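PDB 4FBD: putative uncharacterized protein from Toxoplasma gondii, which is of unknown function but belongs to the DUF3228 family and forms an assembly of two chains. Local coordinates for residues A[118-123]-A[129-134]; A[189-194]-A[226-231]; A[64-69]-A[96-101]. All coordinates share one frame; numbering follows the deposited sequence. Where two conformers were deposited one is given.

Contact 1: residues A[118-123]-A[129-134]; sequences SGYIAR and PVLTRW
G119 and T132 bind each other twice through their backbones, G119 N to T132 O at 3.0 Å and T132 N to G119 O at 2.8 Å. I121 and V130 form the next hydrogen-bonded pair, I121 N to V130 O at 3.0 Å and V130 N to I121 O at 2.9 Å. V130 O is gripped from opposite faces of its plane, by I121 N and by T132 OG1 of its own strand, the latter at 2.8 Å.

Apolar contacts are made on both faces. On that of Y120 and L131, the tyrosine ring is laid over the neighbouring strand (chi1 -72°, CG beside the backbone N). L131 CB sits over the ring face in a CH-pi contact, 24° off the normal, and Y120 CE1 is 3.9 Å from L131 CD1. On the other, the indole of W134 lays one face over the backbone of S118 and brings CZ3 within 3.5 Å of G119 N; with no side chain, G119 allows this approach. I121 CG1 is 4.1 Å from W134 CZ3.

S118 OG and P129 O bond to R133 NH1 and Y222 OH of the second subunit. The arrangement is an antiparallel beta hairpin, with strand 117-121 outermost within this chain in its four-stranded sheet.

Contact 2: residues A[189-194]-A[226-231]; sequences QNEKYS and VAYWKT
The loop that follows strand 181-189 meets helix 219-229 through one polar contact, in which E191 and Y228 reach toward each other from opposite directions. Y228 OH donates to E191 OE2 at 2.6 Å. The carboxylate stands almost upright to the phenol ring, their planes 83° apart; OE2 lies at the edge of the ring, near its plane, while the hydroxyl approaches OE2 from above the carboxylate plane, 51° out of it. E191 OE1, 3.3 Å from Y228 OH, is poorly placed to share the bond.

Both side chains are shaped for the meeting. Y228 projects its ring off the helix with CG anti to the backbone N, and the glutamate chain folds at chi2 (83°) to swing its carboxylate across. Tyrosine suits the helix position because its ring can pack while its hydroxyl reaches out: Y228 CD2 lies over the centre of the W229 ring, H232 stacks on Y228, and L195 and P196 touch it. Y193 comes in obliquely, its OH 3.8 Å from Y228 CD1, a van der Waals contact.

Behind this pair, Q189 gathers the loop. Its NE2 donates to E191 O at 2.8 Å and to Y193 O at 2.6 Å, both acceptors lying close to the plane of the amide, so one amide group fixes the backbone at the two residues of 189-194 that touch Y228.

The two segments bury little of each other, and the one hydrogen bond between them runs from a phenol to a carboxylate, with Y228 OH as donor and E191 OE2 as acceptor.

Contact 3: residues A[64-69]-A[96-101]; sequences EEFLEK and PNFVGA
F66 and F98 meet where helix 63-76 packs against the loop between strands 90-96 and 105-107, a helix-on-loop contact built round an aromatic pair. The two ring planes are near parallel, at 29°, but offset until little of one ring lies over the other, with centroids 5.5 Å from each other. What touches is the end of one ring and the flank of the other: F98 CZ lies 3.4 Å from F66 CD1, approaching it obliquely.

The torsions bring the rings together from the two backbones. F66 sets CG anti to its own N (chi1 177°), which carries a buried ring from the helix toward the loop; L40 of strand 39-40 also packs on the ring. F98 instead holds CG between N and the carbonyl carbon, pointing the ring at the helix. There K69 lies across one face of F98: its CB makes a CH-pi contact, 3.7 Å from F98 CZ, and in one of two conformers its CD is 3.7 Å from F98 CE1. Lysine suits this place because its methylenes can cover an aromatic face.

V99 fills in beside the phenylalanines. Its CG1 meets the edge of the F66 ring, close to the ring plane, 3.9 Å from F66 CD1, and the valine also touches I58 and V61.

N97, at the centre of an inverse gamma turn, ties the loop to itself, and its ND2 also bonds to A147 O. Its amide grips A101 twice: A101 N donates to OD1, and N97 ND2 gives a hydrogen to A101 O at 2.8 Å, in the carbonyl plane and on a lone pair.

How the contacts relate
Along the chain the contacts open and close in series: contact 3, then contact 1, then contact 2. Contacts 1 and 3 lie on opposite sides of the chain's centre, their centres 33 Å apart. Contact 2 lies between them in distance, its centre 19 Å from that of contact 1 and 23 Å from that of contact 3. It joins the loop leaving strand 181-189 of the five-stranded sheet to helix 219-229, which leads into strand 232-235 of the four-stranded sheet, the sheet of contact 1; hence it links the two sheets. R133 NH2 joins contacts 1 and 2, probably hydrogen-bonded to W229 O at 2.9 Å. Both touch the second subunit; contact 3 does not.

Contact 1: residues A[118-123]-A[129-134]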
ATOM      1  N   SER A 118      -8.304   4.217   7.831  1.00 32.77           N
ATOM      2  CA  SER A 118      -7.695   3.976   6.527  1.00 33.06           C
ATOM      3  C   SER A 118      -8.662   4.224   5.397  1.00 35.85           C
ATOM      4  O   SER A 118      -9.891   4.187   5.579  1.00 34.83           O
ATOM      5  CB  SER A 118      -7.228   2.539   6.454  1.00 33.43           C
ATOM      6  OG  SER A 118      -8.329   1.641   6.567  1.00 35.38           O
ATOM      7  N   GLY A 119      -8.104   4.465   4.216  1.00 37.50           N
ATOM      8  CA  GLY A 119      -8.924   4.683   3.039  1.00 39.96           C
ATOM      9  C   GLY A 119      -8.098   4.946   1.810  1.00 40.68           C
ATOM     10  O   GLY A 119      -6.872   4.984   1.872  1.00 41.43           O
ATOM     11  N   TYR A 120      -8.778   5.122   0.687  1.00 41.45           N
ATOM     12  CA  TYR A 120      -8.111   5.417  -0.554  1.00 43.16           C
ATOM     13  C   TYR A 120      -8.044   6.928  -0.727  1.00 45.87           C
ATOM     14  O   TYR A 120      -9.064   7.605  -0.743  1.00 49.63           O
ATOM     15  CB  TYR A 120      -8.816   4.724  -1.705  1.00 42.55           C
ATOM     16  CG  TYR A 120      -8.566   3.258  -1.675  1.00 39.53           C
ATOM     17  CD1 TYR A 120      -9.308   2.417  -0.853  1.00 35.89           C
ATOM     18  CD2 TYR A 120      -7.543   2.695  -2.446  1.00 37.80           C
ATOM     19  CE1 TYR A 120      -9.034   1.049  -0.805  1.00 35.97           C
ATOM     20  CE2 TYR A 120      -7.298   1.338  -2.428  1.00 36.83           C
ATOM     21  CZ  TYR A 120      -8.028   0.525  -1.593  1.00 36.82           C
ATOM     22  OH  TYR A 120      -7.771  -0.828  -1.585  1.00 37.89           O
ATOM     23  N   ILE A 121      -6.832   7.432  -0.840  1.00 47.13           N
ATOM     24  CA  ILE A 121      -6.599   8.834  -0.945  1.00 52.02           C
ATOM     25  C   ILE A 121      -5.692   9.116  -2.108  1.00 54.31           C
ATOM     26  O   ILE A 121      -4.773   8.346  -2.387  1.00 52.94           O
ATOM     27  CB  ILE A 121      -5.842   9.365   0.272  1.00 52.68           C
ATOM     28  CG1 ILE A 121      -6.481   8.902   1.594  1.00 54.27           C
ATOM     29  CG2 ILE A 121      -5.791  10.899   0.198  1.00 58.44           C
ATOM     30  CD1 ILE A 121      -7.862   9.475   1.844  1.00 55.36           C
ATOM     31  N   ALA A 122      -5.953  10.232  -2.767  1.00 59.56           N
ATOM     32  CA  ALA A 122      -5.140  10.696  -3.880  1.00 64.18           C
ATOM     33  C   ALA A 122      -4.493  11.980  -3.419  1.00 67.36           C
ATOM     34  O   ALA A 122      -5.179  12.881  -2.961  1.00 69.08           O
ATOM     35  CB  ALA A 122      -5.996  10.949  -5.090  1.00 65.94           C
ATOM     36  N   ARG A 123      -3.172  12.057  -3.501  1.00 70.91           N
ATOM     37  CA  ARG A 123      -2.450  13.292  -3.119  1.00 75.17           C
ATOM     38  C   ARG A 123      -2.688  14.451  -4.087  1.00 79.00           C
ATOM     39  O   ARG A 123      -2.527  15.605  -3.719  1.00 80.45           O
ATOM     40  CB  ARG A 123      -0.952  13.034  -2.847  1.00 75.49           C
ATOM     41  CG  ARG A 123      -0.458  11.643  -3.246  1.00 77.46           C
ATOM     42  CD  ARG A 123       1.040  11.525  -3.324  1.00 80.01           C
ATOM     43  NE  ARG A 123       1.518  11.895  -4.651  1.00 86.80           N
ATOM     44  CZ  ARG A 123       2.787  11.810  -5.046  1.00 90.67           C
ATOM     45  NH1 ARG A 123       3.117  12.166  -6.281  1.00 92.40           N
ATOM     46  NH2 ARG A 123       3.731  11.379  -4.216  1.00 92.58           N
ATOM     47  N   PRO A 129      -6.036   6.969  -6.631  1.00 56.53           N
ATOM     48  CA  PRO A 129      -6.029   6.865  -5.172  1.00 54.27           C
ATOM     49  C   PRO A 129      -5.387   5.563  -4.674  1.00 50.51           C
ATOM     50  O   PRO A 129      -5.494   4.512  -5.317  1.00 50.92           O
ATOM     51  CB  PRO A 129      -7.519   6.942  -4.800  1.00 54.71           C
ATOM     52  CG  PRO A 129      -8.260   6.583  -6.051  1.00 56.45           C
ATOM     53  CD  PRO A 129      -7.399   7.001  -7.191  1.00 57.79           C
ATOM     54  N   VAL A 130      -4.734   5.649  -3.527  1.00 47.76           N
ATOM     55  CA  VAL A 130      -4.057   4.505  -2.936  1.00 44.99           C
ATOM     56  C   VAL A 130      -4.407   4.366  -1.454  1.00 42.54           C
ATOM     57  O   VAL A 130      -4.673   5.361  -0.750  1.00 41.52           O
ATOM     58  CB  VAL A 130      -2.539   4.625  -3.115  1.00 46.71           C
ATOM     59  CG1 VAL A 130      -2.169   4.697  -4.653  1.00 45.84           C
ATOM     60  CG2 VAL A 130      -1.995   5.869  -2.363  1.00 45.41           C
ATOM     61  N   LEU A 131      -4.444   3.113  -1.007  1.00 40.82           N
ATOM     62  CA  LEU A 131      -4.747   2.787   0.365  1.00 38.39           C
ATOM     63  C   LEU A 131      -3.718   3.458   1.269  1.00 36.07           C
ATOM     64  O   LEU A 131      -2.537   3.352   1.061  1.00 33.43           O
ATOM     65  CB  LEU A 131      -4.737   1.276   0.569  1.00 37.09           C
ATOM     66  CG  LEU A 131      -5.229   0.780   1.937  1.00 34.77           C
ATOM     67  CD1 LEU A 131      -6.591   1.321   2.238  1.00 30.95           C
ATOM     68  CD2 LEU A 131      -5.252  -0.745   2.002  1.00 35.48           C
ATOM     69  N   THR A 132      -4.204   4.125   2.293  1.00 36.42           N
ATOM     70  CA  THR A 132      -3.359   4.888   3.200  1.00 36.52           C
ATOM     71  C   THR A 132      -3.944   4.720   4.572  1.00 35.00           C
ATOM     72  O   THR A 132      -5.159   4.515   4.691  1.00 33.55           O
ATOM     73  CB  THR A 132      -3.453   6.372   2.821  1.00 37.75           C
ATOM     74  OG1 THR A 132      -3.204   6.499   1.407  1.00 42.68           O
ATOM     75  CG2 THR A 132      -2.467   7.216   3.599  1.00 38.79           C
ATOM     76  N   ARG A 133      -3.099   4.756   5.607  1.00 33.06           N
ATOM     77  CA  ARG A 133      -3.613   4.698   6.978  1.00 30.03           C
ATOM     78  C   ARG A 133      -3.039   5.834   7.784  1.00 31.28           C
ATOM     79  O   ARG A 133      -1.904   6.292   7.546  1.00 33.86           O
ATOM     80  CB  ARG A 133      -3.314   3.377   7.644  1.00 28.65           C
ATOM     81  CG  ARG A 133      -1.886   3.046   7.899  1.00 26.63           C
ATOM     82  CD  ARG A 133      -1.810   1.727   8.603  1.00 27.91           C
ATOM     83  NE  ARG A 133      -0.431   1.329   8.885  1.00 28.38           N
ATOM     84  CZ  ARG A 133      -0.088   0.212   9.515  1.00 25.61           C
ATOM     85  NH1 ARG A 133      -0.999  -0.619   9.952  1.00 28.08           N
ATOM     86  NH2 ARG A 133       1.194  -0.067   9.716  1.00 35.88           N
ATOM     87  N   TRP A 134      -3.796   6.269   8.765  1.00 30.39           N
ATOM     88  CA  TRP A 134      -3.374   7.384   9.575  1.00 30.16           C
ATOM     89  C   TRP A 134      -4.064   7.432  10.927  1.00 29.46           C
ATOM     90  O   TRP A 134      -5.080   6.797  11.140  1.00 30.05           O
ATOM     91  CB  TRP A 134      -3.706   8.674   8.829  1.00 30.41           C
ATOM     92  CG  TRP A 134      -5.189   8.826   8.626  1.00 31.73           C
ATOM     93  CD1 TRP A 134      -6.056   9.403   9.483  1.00 34.28           C
ATOM     94  CD2 TRP A 134      -5.978   8.360   7.518  1.00 34.51           C
ATOM     95  NE1 TRP A 134      -7.335   9.345   8.988  1.00 33.65           N
ATOM     96  CE2 TRP A 134      -7.318   8.713   7.782  1.00 34.40           C
ATOM     97  CE3 TRP A 134      -5.684   7.700   6.329  1.00 38.00           C
ATOM     98  CZ2 TRP A 134      -8.361   8.414   6.912  1.00 39.08           C
ATOM     99  CZ3 TRP A 134      -6.733   7.411   5.443  1.00 37.64           C
ATOM    100  CH2 TRP A 134      -8.046   7.763   5.745  1.00 39.67           C
TER

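Contact 2: residues A[189-194]-A[226-231]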
ATOM      1  N   GLN A 189      11.485  15.181  13.233  1.00 34.23           N
ATOM      2  CA  GLN A 189      11.439  13.746  13.353  1.00 34.11           C
ATOM      3  C   GLN A 189      12.297  13.301  14.536  1.00 35.63           C
ATOM      4  O   GLN A 189      13.101  14.069  15.059  1.00 34.80           O
ATOM      5  CB  GLN A 189      11.889  13.091  12.048  1.00 36.10           C
ATOM      6  CG  GLN A 189      13.317  13.437  11.611  1.00 35.06           C
ATOM      7  CD  GLN A 189      13.676  12.815  10.298  1.00 37.28           C
ATOM      8  OE1 GLN A 189      13.058  13.123   9.289  1.00 40.77           O
ATOM      9  NE2 GLN A 189      14.708  11.935  10.286  1.00 35.94           N
ATOM     10  N   ASN A 190      12.089  12.074  14.989  1.00 36.96           N
ATOM     11  CA  ASN A 190      12.809  11.555  16.139  1.00 39.76           C
ATOM     12  C   ASN A 190      13.955  10.691  15.731  1.00 42.98           C
ATOM     13  O   ASN A 190      14.744  10.328  16.548  1.00 48.84           O
ATOM     14  CB  ASN A 190      11.844  10.778  17.046  1.00 40.58           C
ATOM     15  CG  ASN A 190      10.807  11.697  17.677  1.00 42.23           C
ATOM     16  OD1 ASN A 190      11.157  12.703  18.281  1.00 38.55           O
ATOM     17  ND2 ASN A 190       9.535  11.347  17.558  1.00 40.92           N
ATOM     18  N   GLU A 191      14.055  10.370  14.450  1.00 40.57           N
ATOM     19  CA  GLU A 191      15.135   9.547  13.976  1.00 40.31           C
ATOM     20  C   GLU A 191      16.243  10.412  13.338  1.00 40.27           C
ATOM     21  O   GLU A 191      15.963  11.445  12.708  1.00 40.18           O
ATOM     22  CB  GLU A 191      14.622   8.541  12.950  1.00 38.65           C
ATOM     23  CG  GLU A 191      13.490   7.621  13.440  1.00 42.32           C
ATOM     24  CD  GLU A 191      12.113   8.246  13.366  1.00 40.44           C
ATOM     25  OE1 GLU A 191      11.935   9.305  12.722  1.00 45.07           O
ATOM     26  OE2 GLU A 191      11.197   7.653  13.932  1.00 39.67           O
ATOM     27  N   LYS A 192      17.480   9.973  13.529  1.00 40.43           N
ATOM     28  CA  LYS A 192      18.697  10.601  12.986  1.00 43.17           C
ATOM     29  C   LYS A 192      19.061  10.005  11.619  1.00 39.66           C
ATOM     30  O   LYS A 192      20.217   9.762  11.351  1.00 37.30           O
ATOM     31  CB  LYS A 192      19.878  10.381  13.952  1.00 48.54           C
ATOM     32  CG  LYS A 192      20.453  11.581  14.730  1.00 58.75           C
ATOM     33  CD  LYS A 192      21.541  12.318  13.890  1.00 65.72           C
ATOM     34  CE  LYS A 192      22.555  13.136  14.741  1.00 72.28           C
ATOM     35  NZ  LYS A 192      21.955  14.242  15.539  1.00 78.67           N
ATOM     36  N   TYR A 193      18.065   9.731  10.777  1.00 37.37           N
ATOM     37  CA  TYR A 193      18.312   9.241   9.427  1.00 35.79           C
ATOM     38  C   TYR A 193      17.131   9.646   8.540  1.00 35.00           C
ATOM     39  O   TYR A 193      16.085  10.049   9.048  1.00 36.91           O
ATOM     40  CB  TYR A 193      18.627   7.726   9.404  1.00 35.16           C
ATOM     41  CG  TYR A 193      17.525   6.833   9.919  1.00 34.82           C
ATOM     42  CD1 TYR A 193      17.423   6.518  11.282  1.00 32.81           C
ATOM     43  CD2 TYR A 193      16.584   6.302   9.056  1.00 36.15           C
ATOM     44  CE1 TYR A 193      16.393   5.711  11.764  1.00 33.65           C
ATOM     45  CE2 TYR A 193      15.541   5.487   9.531  1.00 38.25           C
ATOM     46  CZ  TYR A 193      15.461   5.196  10.875  1.00 35.68           C
ATOM     47  OH  TYR A 193      14.454   4.386  11.324  1.00 43.02           O
ATOM     48  N   SER A 194      17.328   9.636   7.226  1.00 36.05           N
ATOM     49  CA  SER A 194      16.272  10.012   6.277  1.00 38.39           C
ATOM     50  C   SER A 194      15.107   9.074   6.452  1.00 38.22           C
ATOM     51  O   SER A 194      15.246   7.872   6.335  1.00 37.13           O
ATOM     52  CB  SER A 194      16.745   9.917   4.830  1.00 40.01           C
ATOM     53  OG  SER A 194      17.739  10.889   4.534  1.00 44.35           O
ATOM     54  N   VAL A 226       8.870  -0.565   4.299  1.00 35.97           N
ATOM     55  CA  VAL A 226       7.804  -1.321   4.970  1.00 33.77           C
ATOM     56  C   VAL A 226       8.093  -1.520   6.476  1.00 34.92           C
ATOM     57  O   VAL A 226       7.198  -1.363   7.313  1.00 33.00           O
ATOM     58  CB  VAL A 226       7.623  -2.665   4.345  1.00 34.90           C
ATOM     59  CG1 VAL A 226       6.738  -3.577   5.268  1.00 36.88           C
ATOM     60  CG2 VAL A 226       7.030  -2.497   2.926  1.00 33.87           C
ATOM     61  N   ALA A 227       9.325  -1.884   6.820  1.00 33.95           N
ATOM     62  CA  ALA A 227       9.690  -2.074   8.255  1.00 34.54           C
ATOM     63  C   ALA A 227       9.395  -0.837   9.075  1.00 32.59           C
ATOM     64  O   ALA A 227       8.934  -0.937  10.194  1.00 33.89           O
ATOM     65  CB  ALA A 227      11.150  -2.414   8.408  1.00 34.90           C
ATOM     66  N   TYR A 228       9.657   0.331   8.517  1.00 31.02           N
ATOM     67  CA  TYR A 228       9.377   1.561   9.248  1.00 31.53           C
ATOM     68  C   TYR A 228       7.883   1.795   9.374  1.00 32.43           C
ATOM     69  O   TYR A 228       7.387   2.026  10.479  1.00 34.16           O
ATOM     70  CB  TYR A 228      10.014   2.809   8.602  1.00 30.08           C
ATOM     71  CG  TYR A 228       9.836   4.028   9.500  1.00 32.10           C
ATOM     72  CD1 TYR A 228      10.728   4.290  10.527  1.00 36.80           C
ATOM     73  CD2 TYR A 228       8.778   4.865   9.360  1.00 30.72           C
ATOM     74  CE1 TYR A 228      10.566   5.364  11.368  1.00 38.85           C
ATOM     75  CE2 TYR A 228       8.608   5.971  10.210  1.00 40.32           C
ATOM     76  CZ  TYR A 228       9.518   6.207  11.211  1.00 40.20           C
ATOM     77  OH  TYR A 228       9.375   7.263  12.085  1.00 42.03           O
ATOM     78  N   TRP A 229       7.171   1.685   8.250  1.00 31.94           N
ATOM     79  CA  TRP A 229       5.755   2.012   8.208  1.00 33.63           C
ATOM     80  C   TRP A 229       4.831   0.983   8.834  1.00 35.02           C
ATOM     81  O   TRP A 229       3.674   1.294   9.088  1.00 35.53           O
ATOM     82  CB  TRP A 229       5.336   2.513   6.807  1.00 33.70           C
ATOM     83  CG  TRP A 229       6.047   3.818   6.527  1.00 30.57           C
ATOM     84  CD1 TRP A 229       7.114   4.004   5.721  1.00 34.16           C
ATOM     85  CD2 TRP A 229       5.785   5.098   7.137  1.00 31.02           C
ATOM     86  NE1 TRP A 229       7.525   5.326   5.755  1.00 33.03           N
ATOM     87  CE2 TRP A 229       6.730   6.012   6.624  1.00 30.08           C
ATOM     88  CE3 TRP A 229       4.841   5.556   8.053  1.00 30.31           C
ATOM     89  CZ2 TRP A 229       6.752   7.360   6.991  1.00 34.13           C
ATOM     90  CZ3 TRP A 229       4.872   6.889   8.435  1.00 34.10           C
ATOM     91  CH2 TRP A 229       5.825   7.785   7.889  1.00 36.17           C
ATOM     92  N   LYS A 230       5.358  -0.197   9.174  1.00 35.91           N
ATOM     93  CA  LYS A 230       4.558  -1.163   9.896  1.00 35.95           C
ATOM     94  C   LYS A 230       4.331  -0.690  11.326  1.00 34.55           C
ATOM     95  O   LYS A 230       3.369  -1.126  11.960  1.00 36.08           O
ATOM     96  CB  LYS A 230       5.210  -2.568  10.024  1.00 37.02           C
ATOM     97  CG  LYS A 230       5.738  -3.141   8.783  1.00 40.46           C
ATOM     98  CD  LYS A 230       5.721  -4.640   8.696  1.00 42.25           C
ATOM     99  CE  LYS A 230       6.253  -5.395   9.876  1.00 46.16           C
ATOM    100  NZ  LYS A 230       6.446  -6.867   9.454  1.00 45.32           N
ATOM    101  N   THR A 231       5.224   0.153  11.855  1.00 40.17           N
ATOM    102  CA  THR A 231       5.121   0.555  13.259  1.00 38.47           C
ATOM    103  C   THR A 231       4.936   2.082  13.518  1.00 36.29           C
ATOM    104  O   THR A 231       5.065   2.569  14.645  1.00 39.12           O
ATOM    105  CB  THR A 231       6.336   0.021  14.015  1.00 42.77           C
ATOM    106  OG1 THR A 231       7.533   0.548  13.425  1.00 47.61           O
ATOM    107  CG2 THR A 231       6.422  -1.557  13.930  1.00 38.45           C
TER

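Contact 3: residues A[64-69]-A[96-101]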
ATOM      1  N   GLU A  64      14.507  34.912  10.584  1.00 75.49           N
ATOM      2  CA  GLU A  64      15.804  35.488  10.867  1.00 73.67           C
ATOM      3  C   GLU A  64      16.398  34.769  12.104  1.00 69.48           C
ATOM      4  O   GLU A  64      17.507  34.249  12.072  1.00 66.52           O
ATOM      5  CB  GLU A  64      15.678  36.991  11.140  1.00 78.05           C
ATOM      6  CG  GLU A  64      15.152  37.866   9.952  1.00 83.44           C
ATOM      7  CD  GLU A  64      13.656  37.653   9.580  1.00 87.19           C
ATOM      8  OE1 GLU A  64      12.930  36.890  10.258  1.00 86.99           O
ATOM      9  OE2 GLU A  64      13.211  38.262   8.585  1.00 88.99           O
ATOM     10  N   GLU A  65      15.633  34.744  13.184  1.00 68.67           N
ATOM     11  CA  GLU A  65      16.043  34.107  14.433  1.00 66.60           C
ATOM     12  C   GLU A  65      16.317  32.611  14.235  1.00 61.82           C
ATOM     13  O   GLU A  65      17.275  32.051  14.775  1.00 60.69           O
ATOM     14  CB  GLU A  65      14.942  34.326  15.483  1.00 69.30           C
ATOM     15  CG  GLU A  65      15.189  33.681  16.850  1.00 71.79           C
ATOM     16  CD  GLU A  65      14.093  34.007  17.884  1.00 76.89           C
ATOM     17  OE1 GLU A  65      13.563  35.146  17.890  1.00 77.90           O
ATOM     18  OE2 GLU A  65      13.789  33.115  18.711  1.00 78.57           O
ATOM     19  N   PHE A  66      15.457  31.964  13.468  1.00 58.67           N
ATOM     20  CA  PHE A  66      15.616  30.552  13.178  1.00 54.53           C
ATOM     21  C   PHE A  66      16.973  30.272  12.522  1.00 51.27           C
ATOM     22  O   PHE A  66      17.726  29.406  12.952  1.00 49.14           O
ATOM     23  CB  PHE A  66      14.495  30.120  12.245  1.00 54.05           C
ATOM     24  CG  PHE A  66      14.591  28.708  11.822  1.00 52.56           C
ATOM     25  CD1 PHE A  66      14.223  27.698  12.682  1.00 52.84           C
ATOM     26  CD2 PHE A  66      15.059  28.384  10.565  1.00 53.70           C
ATOM     27  CE1 PHE A  66      14.323  26.380  12.300  1.00 54.16           C
ATOM     28  CE2 PHE A  66      15.167  27.077  10.169  1.00 53.99           C
ATOM     29  CZ  PHE A  66      14.793  26.061  11.037  1.00 54.70           C
ATOM     30  N   LEU A  67      17.274  31.033  11.483  1.00 51.28           N
ATOM     31  CA  LEU A  67      18.514  30.866  10.732  1.00 50.90           C
ATOM     32  C   LEU A  67      19.726  31.174  11.616  1.00 50.15           C
ATOM     33  O   LEU A  67      20.766  30.514  11.539  1.00 47.60           O
ATOM     34  CB  LEU A  67      18.498  31.799   9.524  1.00 51.55           C
ATOM     35  CG  LEU A  67      19.620  31.585   8.535  1.00 49.97           C
ATOM     36  CD1 LEU A  67      19.555  30.146   8.032  1.00 41.01           C
ATOM     37  CD2 LEU A  67      19.522  32.601   7.371  1.00 49.37           C
ATOM     38  N   GLU A  68      19.564  32.161  12.476  1.00 50.22           N
ATOM     39  CA  GLU A  68      20.618  32.536  13.378  1.00 53.85           C
ATOM     40  C   GLU A  68      20.930  31.392  14.345  1.00 52.47           C
ATOM     41  O   GLU A  68      22.097  31.046  14.551  1.00 51.40           O
ATOM     42  CB  GLU A  68      20.208  33.793  14.148  1.00 57.82           C
ATOM     43  CG  GLU A  68      21.360  34.544  14.799  1.00 66.84           C
ATOM     44  CD  GLU A  68      21.951  33.861  16.018  1.00 76.71           C
ATOM     45  OE1 GLU A  68      21.440  32.796  16.424  1.00 85.38           O
ATOM     46  OE2 GLU A  68      22.925  34.413  16.590  1.00 86.36           O
ATOM     47  N   LYS A  69      19.895  30.805  14.939  0.50 52.32           N
ATOM     48  CA  LYS A  69      20.105  29.703  15.883  0.50 52.23           C
ATOM     49  C   LYS A  69      20.633  28.456  15.185  0.50 50.11           C
ATOM     50  O   LYS A  69      21.429  27.711  15.759  0.50 50.85           O
ATOM     51  CB  LYS A  69      18.843  29.421  16.688  0.50 52.81           C
ATOM     52  CG  LYS A  69      18.484  30.573  17.608  0.50 56.38           C
ATOM     53  CD  LYS A  69      17.378  30.211  18.571  0.50 59.51           C
ATOM     54  CE  LYS A  69      17.051  31.371  19.506  0.50 61.21           C
ATOM     55  NZ  LYS A  69      15.955  30.983  20.437  0.50 65.12           N
ATOM     56  N   PRO A  96      19.327  19.704  16.949  1.00 39.24           N
ATOM     57  CA  PRO A  96      18.293  19.651  17.987  1.00 41.22           C
ATOM     58  C   PRO A  96      17.062  20.497  17.615  1.00 42.21           C
ATOM     59  O   PRO A  96      17.192  21.547  16.974  1.00 41.46           O
ATOM     60  CB  PRO A  96      18.983  20.270  19.207  1.00 43.26           C
ATOM     61  CG  PRO A  96      20.474  20.037  18.965  1.00 42.92           C
ATOM     62  CD  PRO A  96      20.634  20.152  17.471  1.00 40.35           C
ATOM     63  N   ASN A  97      15.883  20.020  17.999  1.00 43.41           N
ATOM     64  CA  ASN A  97      14.632  20.682  17.691  1.00 44.18           C
ATOM     65  C   ASN A  97      14.370  21.824  18.670  1.00 44.89           C
ATOM     66  O   ASN A  97      13.694  21.652  19.677  1.00 48.00           O
ATOM     67  CB  ASN A  97      13.510  19.647  17.747  1.00 45.45           C
ATOM     68  CG  ASN A  97      12.182  20.200  17.300  1.00 47.41           C
ATOM     69  OD1 ASN A  97      12.095  21.349  16.849  1.00 46.44           O
ATOM     70  ND2 ASN A  97      11.132  19.381  17.406  1.00 45.33           N
ATOM     71  N   PHE A  98      14.883  23.004  18.362  1.00 44.55           N
ATOM     72  CA  PHE A  98      14.734  24.143  19.260  1.00 47.19           C
ATOM     73  C   PHE A  98      13.442  24.943  19.078  1.00 48.59           C
ATOM     74  O   PHE A  98      13.172  25.816  19.889  1.00 50.63           O
ATOM     75  CB  PHE A  98      15.929  25.094  19.147  1.00 48.24           C
ATOM     76  CG  PHE A  98      15.984  25.835  17.854  1.00 43.59           C
ATOM     77  CD1 PHE A  98      15.357  27.067  17.720  1.00 48.30           C
ATOM     78  CD2 PHE A  98      16.658  25.313  16.782  1.00 41.21           C
ATOM     79  CE1 PHE A  98      15.409  27.772  16.517  1.00 49.11           C
ATOM     80  CE2 PHE A  98      16.725  26.000  15.563  1.00 43.93           C
ATOM     81  CZ  PHE A  98      16.100  27.221  15.427  1.00 49.63           C
ATOM     82  N   VAL A  99      12.668  24.687  18.025  1.00 46.66           N
ATOM     83  CA  VAL A  99      11.390  25.403  17.849  1.00 50.25           C
ATOM     84  C   VAL A  99      10.199  24.593  18.349  1.00 49.54           C
ATOM     85  O   VAL A  99       9.065  25.047  18.303  1.00 50.84           O
ATOM     86  CB  VAL A  99      11.139  25.772  16.381  1.00 50.68           C
ATOM     87  CG1 VAL A  99      12.308  26.583  15.856  1.00 52.05           C
ATOM     88  CG2 VAL A  99      10.952  24.541  15.552  1.00 44.90           C
ATOM     89  N   GLY A 100      10.457  23.385  18.831  1.00 48.46           N
ATOM     90  CA  GLY A 100       9.374  22.510  19.311  1.00 47.20           C
ATOM     91  C   GLY A 100       8.423  22.044  18.219  1.00 44.49           C
ATOM     92  O   GLY A 100       7.247  21.858  18.460  1.00 47.20           O
ATOM     93  N   ALA A 101       8.928  21.858  17.009  1.00 40.86           N
ATOM     94  CA  ALA A 101       8.096  21.376  15.906  1.00 40.52           C
ATOM     95  C   ALA A 101       7.640  19.928  16.191  1.00 38.88           C
ATOM     96  O   ALA A 101       8.366  19.132  16.795  1.00 37.34           O
ATOM     97  CB  ALA A 101       8.859  21.458  14.567  1.00 38.39           C
TER